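Putative lipoprotein (Parabacteroides distasonis ATCC 8503, PDB 3JX8) is of unknown function but is probably a cell-envelope lipoprotein that takes part in adhesion or lipid binding. Local coordinates at residues Gln38-Pro43 / Asn94-Lys99. Residues are numbered along the deposited sequence; the frame is centred on the assembly and turned at random.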
loop_
_atom_site.group_PDB
_atom_site.type_symbol
_atom_site.label_atom_id
_atom_site.label_comp_id
_atom_site.label_asym_id
_atom_site.label_seq_id
_atom_site.Cartn_x
_atom_site.Cartn_y
_atom_site.Cartn_z
ATOM N N GLN A 38 -4.317 -27.572 10.749
ATOM C CA GLN A 38 -3.073 -28.210 11.116
ATOM C C GLN A 38 -3.468 -29.519 11.785
ATOM O O GLN A 38 -4.456 -29.552 12.519
ATOM C CB GLN A 38 -2.257 -27.330 12.062
ATOM C CG GLN A 38 -1.723 -26.062 11.387
ATOM C CD GLN A 38 -0.788 -25.258 12.264
ATOM O OE1 GLN A 38 -0.021 -24.421 11.766
ATOM N NE2 GLN A 38 -0.844 -25.501 13.582
ATOM N N SER A 39 -2.718 -30.582 11.519
ATOM C CA SER A 39 -3.023 -31.918 12.064
ATOM C C SER A 39 -1.803 -32.825 12.019
ATOM O O SER A 39 -0.980 -32.738 11.121
ATOM C CB SER A 39 -4.183 -32.555 11.276
ATOM O OG SER A 39 -4.320 -33.954 11.483
ATOM N N ASP A 40 -1.694 -33.696 13.014
ATOM C CA ASP A 40 -0.657 -34.737 13.033
ATOM C C ASP A 40 -1.044 -35.980 12.248
ATOM O O ASP A 40 -0.209 -36.858 12.075
ATOM C CB ASP A 40 -0.278 -35.120 14.457
ATOM C CG ASP A 40 0.456 -34.001 15.172
ATOM O OD1 ASP A 40 1.313 -33.308 14.536
ATOM O OD2 ASP A 40 0.160 -33.800 16.378
ATOM N N LYS A 41 -2.283 -36.047 11.766
ATOM C CA LYS A 41 -2.648 -37.097 10.834
ATOM C C LYS A 41 -1.859 -36.932 9.549
ATOM O O LYS A 41 -1.220 -35.900 9.303
ATOM C CB LYS A 41 -4.129 -37.029 10.480
ATOM C CG LYS A 41 -5.077 -37.295 11.632
ATOM C CD LYS A 41 -6.531 -37.051 11.216
ATOM C CE LYS A 41 -7.512 -37.508 12.320
ATOM N NZ LYS A 41 -8.806 -36.711 12.352
ATOM N N ALA A 42 -1.928 -37.954 8.717
ATOM C CA ALA A 42 -1.312 -37.917 7.402
ATOM C C ALA A 42 -1.755 -36.674 6.622
ATOM O O ALA A 42 -2.904 -36.245 6.722
ATOM C CB ALA A 42 -1.678 -39.190 6.622
ATOM N N PRO A 43 -0.854 -36.091 5.841
ATOM C CA PRO A 43 -1.288 -34.947 5.031
ATOM C C PRO A 43 -2.359 -35.379 4.022
ATOM O O PRO A 43 -2.322 -36.500 3.499
ATOM C CB PRO A 43 -0.010 -34.482 4.350
ATOM C CG PRO A 43 0.838 -35.692 4.282
ATOM C CD PRO A 43 0.503 -36.537 5.498
ATOM N N ASN A 94 -5.139 -30.733 4.982
ATOM C CA ASN A 94 -4.406 -30.564 6.211
ATOM C C ASN A 94 -2.926 -30.916 6.080
ATOM O O ASN A 94 -2.507 -31.632 5.156
ATOM C CB ASN A 94 -5.073 -31.339 7.336
ATOM C CG ASN A 94 -5.161 -32.831 7.060
ATOM O OD1 ASN A 94 -4.192 -33.572 7.255
ATOM N ND2 ASN A 94 -6.325 -33.273 6.644
ATOM N N SER A 95 -2.133 -30.355 6.980
ATOM C CA SER A 95 -0.694 -30.640 7.051
ATOM C C SER A 95 -0.304 -30.450 8.495
ATOM O O SER A 95 -1.145 -30.048 9.318
ATOM C CB SER A 95 0.131 -29.715 6.157
ATOM O OG SER A 95 0.120 -28.390 6.645
ATOM N N LYS A 96 0.957 -30.734 8.812
ATOM C CA LYS A 96 1.393 -30.663 10.200
ATOM C C LYS A 96 1.422 -29.215 10.679
ATOM O O LYS A 96 1.014 -28.930 11.799
ATOM C CB LYS A 96 2.742 -31.355 10.387
ATOM C CG LYS A 96 2.761 -32.831 9.861
ATOM C CD LYS A 96 2.619 -33.889 10.948
ATOM C CE LYS A 96 2.076 -35.280 10.445
ATOM N NZ LYS A 96 2.551 -35.705 9.075
ATOM N N GLU A 97 1.843 -28.292 9.818
ATOM C CA GLU A 97 1.983 -26.885 10.199
ATOM C C GLU A 97 1.811 -25.994 8.975
ATOM O O GLU A 97 2.208 -26.386 7.878
ATOM C CB GLU A 97 3.379 -26.678 10.763
ATOM C CG GLU A 97 3.725 -25.252 11.160
ATOM C CD GLU A 97 5.158 -25.134 11.688
ATOM O OE1 GLU A 97 5.935 -26.104 11.492
ATOM O OE2 GLU A 97 5.505 -24.081 12.282
ATOM N N LEU A 98 1.255 -24.801 9.169
ATOM C CA LEU A 98 1.162 -23.812 8.095
ATOM C C LEU A 98 1.901 -22.557 8.513
ATOM O O LEU A 98 1.413 -21.778 9.331
ATOM C CB LEU A 98 -0.291 -23.483 7.788
ATOM C CG LEU A 98 -0.554 -22.444 6.688
ATOM C CD1 LEU A 98 0.004 -22.917 5.309
ATOM C CD2 LEU A 98 -2.034 -22.177 6.654
ATOM N N LYS A 99 3.090 -22.386 7.961
ATOM C CA LYS A 99 3.918 -21.247 8.268
ATOM C C LYS A 99 3.556 -20.075 7.397
ATOM O O LYS A 99 3.676 -18.947 7.825
ATOM C CB LYS A 99 5.389 -21.548 8.032
ATOM C CG LYS A 99 5.920 -22.730 8.781
ATOM C CD LYS A 99 7.427 -22.868 8.580
ATOM C CE LYS A 99 7.979 -24.049 9.370
ATOM N NZ LYS A 99 9.481 -24.001 9.363
HETATM O O HOH W 1 1.443 -22.171 12.052
HETATM O O HOH W 2 -0.499 -30.598 13.943
#
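N94 sets its CB toward the loop that bends from S39 round to P43, and its carbonyl oxygen receives a CA-H...O contact from P43 (N94 O to P43 CA, 3.5 Å). Here the parallel strands 33-38 and 89-95 of a solenoid run out at its surface, where strand 44-50 also pairs, antiparallel, with 89-95 and N94 is bonded to Y44 through the backbone. S95 makes the last parallel bridge, with Q38: its carbonyl oxygen accepts the backbone N-H of S39 (S39 N to S95 O, 2.8 Å) and also lies 3.2 Å from Q38 CA. The S95 hydroxyl turns to Y36 OH. K96 begins the turn away from the strand, its N-H bonded to D22. Its CA meets S39 O at 3.3 Å, and its side chain, bent at chi2 (-101°), runs back alongside the loop until CE is 3.2 Å from D40 O. D40 crosses this chain at about a right angle without a salt bridge; a water joins K96 O to D40 OD1, weakly on the aspartate side. The loop has its own brace, an ST turn in which S39 OG accepts from K41 N. The E97 side chain sets off away from Q38, whose OE1 passes close to E97 CA. Extended beyond CG, Q38 reaches past E97 and sends NE2 to K116 O. At L98 the other end of that amide is gripped twice. L98 N-H meets Q38 OE1 almost straight (L98 N to OE1 2.9 Å, 169°), the donor tilted 29° from the carbonyl plane. A water bridges Q38 OE1 and L98 O, 2.7 Å from each.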